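Local coordinates for protein dihydroorotase (Saccharomyces cerevisiae, PDB 6L0B) that catalyses the zinc-dependent, reversible conversion of N-carbamoyl-L-aspartate to (S)-dihydroorotate, a step in the de novo synthesis of pyrimidines, at residues 253-258 with 301-306; 12-17 with 39-44; 257-262 with 278-283; 43-48 with 105-110. All blocks are in the same frame, centred on the assembly; numbering follows the deposited sequence.

Interaction 1: residues 253-258 with 301-306; sequences FFFGSD and KGFVSD. With ZN (zinc ion), chain E; URF (5-fluorouracil), chain G.
The backbone N of Phe-255 donates to the carbonyl O of Phe-303 at 2.9 Å. The donor lies nearly along the C=O axis, but the bond is bent at the hydrogen (135°). It links the end of strand 253-255 to helix 300-312, whose short axis segment crosses that of the strand at -65°. The Phe-303 side chain packs beside this bond. CG of Phe-303 lies opposite the backbone N (chi1 174°), which carries the ring off the helix and over the strand backbone. Atom CE1 of Phe-303 comes to 3.4 Å from atom C of Phe-254, and CZ of Phe-303 lies near CA of Phe-255. One ring face thus looks onto the N and CA of Phe-255. The Phe-255 side chain crosses Phe-303 at a slant, with CB of Phe-255 3.7 Å from CE2 of Phe-303. Beside it, CG2 of Val-304 touches CD2 of Phe-255 at 4.0 Å, the two side chains pointing the same way. The strand belongs to the TIM barrel of the metallo-dependent hydrolases. Its neighbour 205-209 flanks it through backbone bonds, and helix 283-293 sends Ile-287 against both Phe-255 and Phe-303. Just past the strand, Asp-258 turns to the metal centre. Its OD1 binds a zinc ion at 2.3 Å, which His-14 and His-16 also ligate. The helix has a wide pi-type turn here, in which the N of Asp-306 donates to the O of Lys-301 at 3.0 Å. NZ of Lys-301 forms a salt bridge with OD1 of Asp-306 and bonds to the O of Leu-7.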
# COMPACT_ATOMS: atom_id res chain seq x y z
N PHE A 253 -22.57 -8.15 -13.81
CA PHE A 253 -21.95 -7.15 -12.96
C PHE A 253 -23.06 -6.37 -12.28
O PHE A 253 -23.97 -5.89 -12.97
CB PHE A 253 -21.06 -6.19 -13.76
CG PHE A 253 -19.93 -6.86 -14.46
CD1 PHE A 253 -18.98 -7.57 -13.75
CD2 PHE A 253 -19.83 -6.80 -15.84
CE1 PHE A 253 -17.93 -8.20 -14.39
CE2 PHE A 253 -18.77 -7.43 -16.50
CZ PHE A 253 -17.82 -8.13 -15.77
N PHE A 254 -23.05 -6.31 -10.96
CA PHE A 254 -23.98 -5.43 -10.27
C PHE A 254 -23.39 -4.95 -8.95
O PHE A 254 -22.33 -5.40 -8.50
CB PHE A 254 -25.35 -6.11 -10.08
CG PHE A 254 -25.29 -7.48 -9.49
CD1 PHE A 254 -25.47 -8.60 -10.29
CD2 PHE A 254 -25.11 -7.66 -8.13
CE1 PHE A 254 -25.44 -9.87 -9.77
CE2 PHE A 254 -25.08 -8.93 -7.58
CZ PHE A 254 -25.25 -10.04 -8.41
N PHE A 255 -24.12 -4.08 -8.29
CA PHE A 255 -23.58 -3.32 -7.17
C PHE A 255 -23.57 -4.13 -5.88
O PHE A 255 -24.57 -4.76 -5.52
CB PHE A 255 -24.39 -2.06 -6.97
CG PHE A 255 -23.92 -1.22 -5.83
CD1 PHE A 255 -22.58 -0.86 -5.73
CD2 PHE A 255 -24.81 -0.79 -4.85
CE1 PHE A 255 -22.14 -0.08 -4.69
CE2 PHE A 255 -24.38 -0.00 -3.82
CZ PHE A 255 -23.04 0.36 -3.74
N GLY A 256 -22.43 -4.09 -5.19
CA GLY A 256 -22.25 -4.58 -3.84
C GLY A 256 -21.20 -3.73 -3.15
O GLY A 256 -20.01 -3.85 -3.46
N SER A 257 -21.60 -2.88 -2.20
CA SER A 257 -20.69 -1.83 -1.75
C SER A 257 -19.50 -2.37 -0.95
O SER A 257 -18.43 -1.77 -0.98
CB SER A 257 -21.44 -0.83 -0.88
OG SER A 257 -21.55 -1.33 0.45
N ASP A 258 -19.67 -3.46 -0.22
CA ASP A 258 -18.73 -3.84 0.84
C ASP A 258 -18.40 -2.64 1.72
O ASP A 258 -17.24 -2.38 2.07
CB ASP A 258 -17.45 -4.47 0.27
CG ASP A 258 -16.50 -4.99 1.35
OD1 ASP A 258 -16.93 -5.27 2.49
OD2 ASP A 258 -15.30 -5.15 1.05
N LYS A 301 -29.72 2.07 -13.47
CA LYS A 301 -30.78 1.27 -12.87
C LYS A 301 -30.45 -0.21 -12.94
O LYS A 301 -30.70 -0.95 -11.98
CB LYS A 301 -32.13 1.54 -13.53
CG LYS A 301 -33.27 0.83 -12.79
CD LYS A 301 -34.61 1.11 -13.38
CE LYS A 301 -35.72 1.01 -12.33
NZ LYS A 301 -35.53 -0.11 -11.36
N GLY A 302 -29.88 -0.66 -14.05
CA GLY A 302 -29.55 -2.07 -14.16
C GLY A 302 -28.44 -2.47 -13.21
O GLY A 302 -28.54 -3.49 -12.51
N PHE A 303 -27.40 -1.64 -13.11
CA PHE A 303 -26.26 -1.98 -12.28
C PHE A 303 -26.62 -1.94 -10.81
O PHE A 303 -26.07 -2.71 -10.00
CB PHE A 303 -25.09 -1.03 -12.58
CG PHE A 303 -23.92 -1.21 -11.66
CD1 PHE A 303 -23.08 -2.32 -11.78
CD2 PHE A 303 -23.68 -0.31 -10.65
CE1 PHE A 303 -22.00 -2.50 -10.91
CE2 PHE A 303 -22.61 -0.49 -9.78
CZ PHE A 303 -21.78 -1.58 -9.91
N VAL A 304 -27.53 -1.05 -10.43
CA VAL A 304 -27.81 -0.81 -9.03
C VAL A 304 -29.12 -1.43 -8.57
O VAL A 304 -29.42 -1.37 -7.36
CB VAL A 304 -27.77 0.70 -8.74
CG1 VAL A 304 -29.11 1.33 -9.03
CG2 VAL A 304 -27.37 0.91 -7.34
N SER A 305 -29.93 -1.98 -9.47
CA SER A 305 -31.25 -2.49 -9.09
C SER A 305 -31.64 -3.76 -9.83
O SER A 305 -31.93 -4.78 -9.20
CB SER A 305 -32.33 -1.44 -9.31
OG SER A 305 -33.60 -1.99 -9.03
N ASP A 306 -31.71 -3.69 -11.16
CA ASP A 306 -32.25 -4.80 -11.94
C ASP A 306 -31.45 -6.08 -11.74
O ASP A 306 -32.01 -7.13 -11.40
CB ASP A 306 -32.27 -4.43 -13.43
CG ASP A 306 -33.30 -3.35 -13.78
OD1 ASP A 306 -34.19 -3.03 -12.95
OD2 ASP A 306 -33.20 -2.84 -14.92
ZN ZN E . -16.95 -7.60 2.68
N1 URF G . -12.89 -6.10 4.27
C2 URF G . -13.91 -7.15 4.04
N3 URF G . -14.88 -7.39 5.15
C4 URF G . -14.81 -6.62 6.39
C5 URF G . -13.78 -5.59 6.59
C6 URF G . -12.85 -5.37 5.52
O2 URF G . -13.95 -7.78 3.01
O4 URF G . -15.55 -6.74 7.30
F5 URF G . -13.78 -4.93 7.81

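Interaction 2: residues 12-17 with 39-44; sequences DMHVHV and YIMPNL. With ZN (zinc ion), chain E; URF (5-fluorouracil), chain G.
Met-41 and Val-15 share one of three backbone bonds that join the two segments: the N of Met-41 donates to the O of Val-15 at 2.9 Å. The N of Val-15 donates in turn to the O of Tyr-39, and the N of Tyr-39 to the O of Asp-12. Val-15 and Ile-40 form the parallel bridge. OD1 of Asp-12 accepts from the N of His-14 in an Asx turn and also from the N of Ser-257. The Met-41 chain bends at chi2 (-56°) and sets CE over the centre of the His-14 ring, a CH-pi contact of 3.5 Å from CE to the ring centroid. CB of Met-41 lies over one face of the His-16 ring, and C4 of 5-fluorouracil lies over the other. The polar side-chain bond is at the edge of that ring. ND1 of His-16 donates to OD1 of Asn-43 at 3.0 Å, with ring and amide planes 69° apart. The same amide donates from ND2 to O4 of 5-fluorouracil at 2.8 Å. Without the Asn-43 amide, as with an alanine here, ND1 of His-16 is likely to lose this acceptor and O4 of the ligand this donor. NE2 of His-14 and NE2 of His-16 bind the zinc ion at 2.2 and 2.1 Å. This is the His-X-His motif at the end of the first barrel strand, a hallmark of the amidohydrolase TIM barrel.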
# COMPACT_ATOMS: atom_id res chain seq x y z
N ASP A 12 -27.98 -3.37 -2.59
CA ASP A 12 -26.54 -3.40 -2.29
C ASP A 12 -26.24 -4.80 -1.76
O ASP A 12 -26.55 -5.12 -0.60
CB ASP A 12 -26.15 -2.32 -1.28
CG ASP A 12 -24.71 -2.45 -0.76
OD1 ASP A 12 -23.92 -3.31 -1.23
OD2 ASP A 12 -24.37 -1.67 0.16
N MET A 13 -25.64 -5.64 -2.60
CA MET A 13 -25.51 -7.05 -2.31
C MET A 13 -24.19 -7.41 -1.62
O MET A 13 -23.66 -8.52 -1.79
CB MET A 13 -25.72 -7.83 -3.60
CG MET A 13 -27.08 -7.49 -4.22
SD MET A 13 -28.60 -8.03 -3.32
CE MET A 13 -28.87 -6.78 -2.09
N HIS A 14 -23.66 -6.49 -0.80
CA HIS A 14 -22.44 -6.73 -0.02
C HIS A 14 -22.39 -5.67 1.08
O HIS A 14 -21.81 -4.60 0.89
CB HIS A 14 -21.21 -6.69 -0.89
CG HIS A 14 -20.01 -7.35 -0.27
ND1 HIS A 14 -19.31 -8.35 -0.90
CD2 HIS A 14 -19.39 -7.14 0.92
CE1 HIS A 14 -18.31 -8.73 -0.13
NE2 HIS A 14 -18.33 -8.01 0.97
N VAL A 15 -22.96 -5.98 2.22
CA VAL A 15 -23.10 -5.02 3.30
C VAL A 15 -22.52 -5.62 4.57
O VAL A 15 -22.67 -6.82 4.82
CB VAL A 15 -24.58 -4.62 3.50
CG1 VAL A 15 -24.71 -3.67 4.68
CG2 VAL A 15 -25.17 -3.99 2.24
N HIS A 16 -21.80 -4.81 5.34
CA HIS A 16 -21.41 -5.14 6.71
C HIS A 16 -21.97 -4.08 7.66
O HIS A 16 -21.76 -2.88 7.42
CB HIS A 16 -19.88 -5.25 6.86
CG HIS A 16 -19.23 -6.20 5.90
ND1 HIS A 16 -18.55 -7.33 6.32
CD2 HIS A 16 -19.12 -6.18 4.55
CE1 HIS A 16 -18.09 -7.98 5.26
NE2 HIS A 16 -18.43 -7.30 4.18
N VAL A 17 -22.63 -4.50 8.75
CA VAL A 17 -23.24 -3.58 9.70
C VAL A 17 -22.82 -3.85 11.14
O VAL A 17 -23.29 -3.16 12.04
CB VAL A 17 -24.79 -3.55 9.62
CG1 VAL A 17 -25.27 -3.10 8.25
CG2 VAL A 17 -25.37 -4.88 10.04
N TYR A 39 -27.85 -7.16 1.26
CA TYR A 39 -27.40 -8.51 1.62
C TYR A 39 -26.40 -8.41 2.77
O TYR A 39 -25.32 -7.85 2.60
CB TYR A 39 -26.76 -9.18 0.40
CG TYR A 39 -26.32 -10.59 0.64
CD1 TYR A 39 -27.25 -11.61 0.77
CD2 TYR A 39 -24.97 -10.92 0.71
CE1 TYR A 39 -26.85 -12.93 0.97
CE2 TYR A 39 -24.56 -12.24 0.91
CZ TYR A 39 -25.51 -13.24 1.04
OH TYR A 39 -25.12 -14.55 1.23
N ILE A 40 -26.76 -8.95 3.94
CA ILE A 40 -25.96 -8.76 5.16
C ILE A 40 -24.90 -9.86 5.27
O ILE A 40 -25.18 -11.04 5.04
CB ILE A 40 -26.85 -8.70 6.41
CG1 ILE A 40 -27.96 -7.67 6.23
CG2 ILE A 40 -26.03 -8.32 7.67
CD1 ILE A 40 -27.44 -6.30 5.93
N MET A 41 -23.68 -9.47 5.62
CA MET A 41 -22.54 -10.38 5.66
C MET A 41 -22.32 -10.97 7.06
O MET A 41 -22.78 -10.40 8.06
CB MET A 41 -21.28 -9.66 5.18
CG MET A 41 -21.19 -9.54 3.65
SD MET A 41 -21.29 -11.11 2.73
CE MET A 41 -21.23 -10.49 1.03
N PRO A 42 -21.70 -12.15 7.17
CA PRO A 42 -21.69 -12.89 8.45
C PRO A 42 -20.43 -12.79 9.31
O PRO A 42 -20.37 -13.50 10.33
CB PRO A 42 -21.85 -14.33 7.96
CG PRO A 42 -21.00 -14.35 6.65
CD PRO A 42 -21.06 -12.93 6.09
N ASN A 43 -19.45 -11.96 8.96
CA ASN A 43 -18.15 -11.97 9.64
C ASN A 43 -18.18 -11.14 10.92
O ASN A 43 -17.46 -10.15 11.10
CB ASN A 43 -17.07 -11.50 8.68
CG ASN A 43 -17.24 -10.04 8.32
OD1 ASN A 43 -18.35 -9.50 8.42
ND2 ASN A 43 -16.14 -9.38 7.93
N LEU A 44 -19.08 -11.53 11.82
CA LEU A 44 -19.10 -10.99 13.17
C LEU A 44 -18.18 -11.84 14.04
O LEU A 44 -17.61 -12.84 13.58
CB LEU A 44 -20.53 -10.93 13.73
CG LEU A 44 -21.58 -9.91 13.28
CD1 LEU A 44 -21.66 -9.83 11.80
CD2 LEU A 44 -22.93 -10.31 13.85
ZN ZN E . -16.95 -7.60 2.68
N1 URF G . -12.89 -6.10 4.27
C2 URF G . -13.91 -7.15 4.04
N3 URF G . -14.88 -7.39 5.15
C4 URF G . -14.81 -6.62 6.39
C5 URF G . -13.78 -5.59 6.59
C6 URF G . -12.85 -5.37 5.52
O2 URF G . -13.95 -7.78 3.01
O4 URF G . -15.55 -6.74 7.30
F5 URF G . -13.78 -4.93 7.81

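Interaction 3: residues 257-262 with 278-283; sequences SDSAPH and YSQSFA. With ZN (zinc ion), chain E; URF (5-fluorouracil), chain G.
Ser-259 points its hydroxyl into the turn at Ser-279 and Gln-280. Both segments lie in the long loop between strand 253-255 and helix 283-293 of the TIM barrel, and residues 257-262 carry the zinc ligand Asp-258. With chi1 at 180°, OG of Ser-259 swings opposite its own N and toward the turn. The N of Ser-279 donates to OG of Ser-259 at 2.8 Å. The N of Gln-280 donates to the same OG of Ser-259 at 2.7 Å. One buried oxygen therefore satisfies two successive amides. Ser-257 is turned differently. Its OG stays within its own loop and accepts from the N of Ser-259, two residues on, at 2.7 Å, an ST turn that helps shape the backbone around Asp-258. Its CB faces OG of Ser-279. The Tyr-278 ring leans against residues 257-262, and its CD1 meets CB of Pro-261 at 3.7 Å, the two side chains crossing obliquely. The N of Gln-280 sits above the centre of one face of the ring. The Gln-280 side chain bends at chi2 (68°). Its OE1 lies near CB of Ser-259, while its NE2 reaches across to bond OD2 of Asp-12. Helix 20-26 packs on Pro-261 and Tyr-278, with Val-26 touching both, and helix 28-32 sets Lys-29 against Tyr-278. Ala-260 points away from residues 278-283, and its CB approaches C5 of 5-fluorouracil at 3.5 Å. Phe-282 then takes the N-cap position of helix 283-293. Before that helix, OH of Tyr-278 and OG of Ser-281 share a hydrogen bond of 2.6 Å.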
# COMPACT_ATOMS: atom_id res chain seq x y z
N SER A 257 -21.60 -2.88 -2.20
CA SER A 257 -20.69 -1.83 -1.75
C SER A 257 -19.50 -2.37 -0.95
O SER A 257 -18.43 -1.77 -0.98
CB SER A 257 -21.44 -0.83 -0.88
OG SER A 257 -21.55 -1.33 0.45
N ASP A 258 -19.67 -3.46 -0.22
CA ASP A 258 -18.73 -3.84 0.84
C ASP A 258 -18.40 -2.64 1.72
O ASP A 258 -17.24 -2.38 2.07
CB ASP A 258 -17.45 -4.47 0.27
CG ASP A 258 -16.50 -4.99 1.35
OD1 ASP A 258 -16.93 -5.27 2.49
OD2 ASP A 258 -15.30 -5.15 1.05
N SER A 259 -19.42 -1.87 2.06
CA SER A 259 -19.19 -0.86 3.07
C SER A 259 -18.83 -1.59 4.36
O SER A 259 -19.63 -2.39 4.85
CB SER A 259 -20.42 0.04 3.20
OG SER A 259 -20.24 1.05 4.18
N ALA A 260 -17.61 -1.39 4.85
CA ALA A 260 -17.06 -2.09 6.02
C ALA A 260 -16.63 -1.08 7.08
O ALA A 260 -15.48 -0.62 7.08
CB ALA A 260 -15.90 -2.98 5.62
N PRO A 261 -17.52 -0.72 8.01
CA PRO A 261 -17.19 0.32 8.99
C PRO A 261 -16.25 -0.18 10.08
O PRO A 261 -16.29 -1.35 10.46
CB PRO A 261 -18.57 0.72 9.55
CG PRO A 261 -19.46 -0.48 9.30
CD PRO A 261 -18.93 -1.17 8.09
N HIS A 262 -15.33 0.70 10.50
CA HIS A 262 -14.42 0.52 11.65
C HIS A 262 -14.29 1.87 12.34
O HIS A 262 -14.27 2.91 11.67
CB HIS A 262 -13.01 0.04 11.27
CG HIS A 262 -12.98 -1.16 10.38
ND1 HIS A 262 -12.62 -2.41 10.85
CD2 HIS A 262 -13.20 -1.30 9.06
CE1 HIS A 262 -12.67 -3.28 9.85
NE2 HIS A 262 -13.02 -2.63 8.76
N TYR A 278 -15.79 2.55 4.46
CA TYR A 278 -17.19 2.78 4.79
C TYR A 278 -17.81 3.71 3.77
O TYR A 278 -17.45 4.90 3.70
CB TYR A 278 -17.35 3.37 6.18
CG TYR A 278 -18.77 3.72 6.47
CD1 TYR A 278 -19.70 2.73 6.72
CD2 TYR A 278 -19.20 5.04 6.48
CE1 TYR A 278 -21.02 3.04 6.98
CE2 TYR A 278 -20.51 5.37 6.74
CZ TYR A 278 -21.42 4.37 6.99
OH TYR A 278 -22.73 4.68 7.25
N SER A 279 -18.80 3.19 3.03
CA SER A 279 -19.45 3.93 1.96
C SER A 279 -20.98 3.88 2.04
O SER A 279 -21.63 4.44 1.15
CB SER A 279 -19.00 3.40 0.60
OG SER A 279 -19.31 2.02 0.52
N GLN A 280 -21.51 3.18 3.04
CA GLN A 280 -22.98 3.03 3.13
C GLN A 280 -23.69 4.38 3.03
O GLN A 280 -24.45 4.58 2.11
CB GLN A 280 -23.35 2.31 4.43
CG GLN A 280 -24.66 1.54 4.34
CD GLN A 280 -24.56 0.35 3.41
OE1 GLN A 280 -23.96 -0.67 3.75
NE2 GLN A 280 -25.15 0.47 2.24
N SER A 281 -23.33 5.34 3.82
CA SER A 281 -24.09 6.55 3.99
C SER A 281 -24.37 7.28 2.68
O SER A 281 -25.28 8.11 2.63
CB SER A 281 -23.35 7.48 4.94
OG SER A 281 -23.46 6.97 6.24
N PHE A 282 -23.61 7.01 1.62
CA PHE A 282 -23.78 7.69 0.34
C PHE A 282 -23.65 6.71 -0.81
O PHE A 282 -23.11 7.05 -1.87
CB PHE A 282 -22.77 8.81 0.18
CG PHE A 282 -22.91 9.88 1.18
CD1 PHE A 282 -22.35 9.75 2.45
CD2 PHE A 282 -23.58 11.05 0.86
CE1 PHE A 282 -22.47 10.76 3.38
CE2 PHE A 282 -23.71 12.06 1.79
CZ PHE A 282 -23.15 11.91 3.05
N ALA A 283 -24.13 5.49 -0.60
CA ALA A 283 -23.85 4.40 -1.52
C ALA A 283 -24.26 4.74 -2.95
O ALA A 283 -23.44 4.70 -3.87
CB ALA A 283 -24.55 3.13 -1.02
ZN ZN E . -16.95 -7.60 2.68
N1 URF G . -12.89 -6.10 4.27
C2 URF G . -13.91 -7.15 4.04
N3 URF G . -14.88 -7.39 5.15
C4 URF G . -14.81 -6.62 6.39
C5 URF G . -13.78 -5.59 6.59
C6 URF G . -12.85 -5.37 5.52
O2 URF G . -13.95 -7.78 3.01
O4 URF G . -15.55 -6.74 7.30
F5 URF G . -13.78 -4.93 7.81

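Interaction 4: residues 43-48 with 105-110; sequences NLQPPI and TTNSAA. With URF (5-fluorouracil), chain G.
Asn-107 extends its side chain toward the loop that holds Asn-43 and Gln-45. Its CB packs against CB of Asn-43 at 4.0 Å and also lies near the carbonyl O of that residue. With chi1 -70°, CG stands beside the backbone N, and the amide enters between the Asn-43 carbonyl and the Gln-45 side chain. ND2 of Asn-107 donates to the O of Asn-43 at 2.9 Å. This bond is almost straight (172°), but the donor sits above the carbonyl plane. CG of Gln-45 passes the same nitrogen at 3.4 Å. OD1, the other tip atom, accepts from NE2 of Gln-45 at 3.0 Å, with the two amide planes 42° apart. If a leucine stood at Asn-107, the O of Asn-43 would probably lose this donor, and the Gln-45 amide would be set free to turn. Two further contacts flank this core. ND2 of Asn-43 donates to the O of Thr-106 at 3.3 Å, and CG of Pro-47 touches CB of Ala-110 at 4.3 Å. OG1 of Thr-105 lies 2.9 Å from N1 of 5-fluorouracil. The arrangement is consistent with the mobile active-site loop of class II dihydroorotases closed over its ligand. The contact is mainly polar and partly open to solvent, made of a few hydrogen bonds between amide and carbonyl groups with little apolar packing, as would suit a loop able to part from its neighbour.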
# COMPACT_ATOMS: atom_id res chain seq x y z
N ASN A 43 -19.45 -11.96 8.96
CA ASN A 43 -18.15 -11.97 9.64
C ASN A 43 -18.18 -11.14 10.92
O ASN A 43 -17.46 -10.15 11.10
CB ASN A 43 -17.07 -11.50 8.68
CG ASN A 43 -17.24 -10.04 8.32
OD1 ASN A 43 -18.35 -9.50 8.42
ND2 ASN A 43 -16.14 -9.38 7.93
N LEU A 44 -19.08 -11.53 11.82
CA LEU A 44 -19.10 -10.99 13.17
C LEU A 44 -18.18 -11.84 14.04
O LEU A 44 -17.61 -12.84 13.58
CB LEU A 44 -20.53 -10.93 13.73
CG LEU A 44 -21.58 -9.91 13.28
CD1 LEU A 44 -21.66 -9.83 11.80
CD2 LEU A 44 -22.93 -10.31 13.85
N GLN A 45 -18.12 -11.55 15.34
CA GLN A 45 -17.31 -12.30 16.29
C GLN A 45 -18.22 -12.83 17.39
O GLN A 45 -18.65 -12.05 18.27
CB GLN A 45 -16.21 -11.43 16.92
CG GLN A 45 -15.03 -11.08 16.04
CD GLN A 45 -13.96 -10.35 16.84
OE1 GLN A 45 -14.12 -10.10 18.04
NE2 GLN A 45 -12.85 -10.02 16.18
N PRO A 46 -18.52 -14.14 17.42
CA PRO A 46 -18.05 -15.19 16.50
C PRO A 46 -18.79 -15.15 15.17
O PRO A 46 -19.82 -14.51 15.10
CB PRO A 46 -18.36 -16.50 17.26
CG PRO A 46 -18.75 -16.09 18.61
CD PRO A 46 -19.31 -14.72 18.51
N PRO A 47 -18.30 -15.85 14.16
CA PRO A 47 -19.00 -15.83 12.87
C PRO A 47 -20.42 -16.38 12.98
O PRO A 47 -20.71 -17.24 13.81
CB PRO A 47 -18.12 -16.72 11.98
CG PRO A 47 -17.31 -17.53 12.95
CD PRO A 47 -17.07 -16.66 14.12
N ILE A 48 -21.30 -15.91 12.09
CA ILE A 48 -22.69 -16.34 12.08
C ILE A 48 -22.79 -17.70 11.39
O ILE A 48 -22.63 -17.82 10.17
CB ILE A 48 -23.59 -15.30 11.40
CG1 ILE A 48 -23.44 -13.95 12.13
CG2 ILE A 48 -25.07 -15.74 11.41
CD1 ILE A 48 -24.13 -12.82 11.46
N THR A 105 -8.68 -11.04 5.39
CA THR A 105 -9.43 -9.81 5.65
C THR A 105 -9.98 -9.85 7.08
O THR A 105 -9.67 -10.77 7.84
CB THR A 105 -10.55 -9.66 4.62
OG1 THR A 105 -11.26 -8.44 4.85
CG2 THR A 105 -11.52 -10.84 4.73
N THR A 106 -10.85 -8.89 7.40
CA THR A 106 -11.38 -8.74 8.76
C THR A 106 -12.18 -9.96 9.17
O THR A 106 -13.07 -10.41 8.44
CB THR A 106 -12.32 -7.53 8.84
OG1 THR A 106 -11.61 -6.32 8.56
CG2 THR A 106 -12.96 -7.42 10.20
N ASN A 107 -11.91 -10.47 10.38
CA ASN A 107 -12.66 -11.59 10.95
C ASN A 107 -12.71 -12.78 9.98
O ASN A 107 -13.77 -13.32 9.68
CB ASN A 107 -14.07 -11.17 11.36
CG ASN A 107 -14.08 -10.24 12.57
OD1 ASN A 107 -13.04 -10.04 13.22
ND2 ASN A 107 -15.25 -9.68 12.90
N SER A 108 -11.56 -13.11 9.40
CA SER A 108 -11.43 -14.23 8.49
C SER A 108 -10.59 -15.35 9.09
O SER A 108 -10.38 -16.38 8.43
CB SER A 108 -10.84 -13.78 7.15
OG SER A 108 -9.46 -13.44 7.24
N ALA A 109 -10.15 -15.19 10.34
CA ALA A 109 -9.27 -16.17 10.96
C ALA A 109 -9.94 -17.52 11.08
O ALA A 109 -9.28 -18.56 11.01
CB ALA A 109 -8.82 -15.64 12.34
N ALA A 110 -11.27 -17.54 11.21
CA ALA A 110 -12.03 -18.77 11.20
C ALA A 110 -12.40 -19.21 9.79
O ALA A 110 -13.40 -19.92 9.62
CB ALA A 110 -13.29 -18.61 12.05
N1 URF G . -12.89 -6.10 4.27
C2 URF G . -13.91 -7.15 4.04
N3 URF G . -14.88 -7.39 5.15
C4 URF G . -14.81 -6.62 6.39
C5 URF G . -13.78 -5.59 6.59
C6 URF G . -12.85 -5.37 5.52
O2 URF G . -13.95 -7.78 3.01
O4 URF G . -15.55 -6.74 7.30
F5 URF G . -13.78 -4.93 7.81

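Overall arrangement
From the N terminus, interaction 2 comes first. It joins strands 11-15 and 37-40 across the two short helices between them. Interaction 4 starts where interaction 2 ends, sharing Asn-43 and Leu-44, and closes a longer excursion to the 105-110 loop. Interactions 1 and 3 both open later, from the same stretch, and share Ser-257 and Asp-258. The loop of interaction 3 nests inside that of interaction 1. Hydrogen bonds between residues 12-13 and the end of strand 253-255 close the barrel, joining its first strand to its last. Interactions 1 and 4 lie about 25 Å apart, centre to centre, on opposite sides of the chain's centre. All four touch 5-fluorouracil.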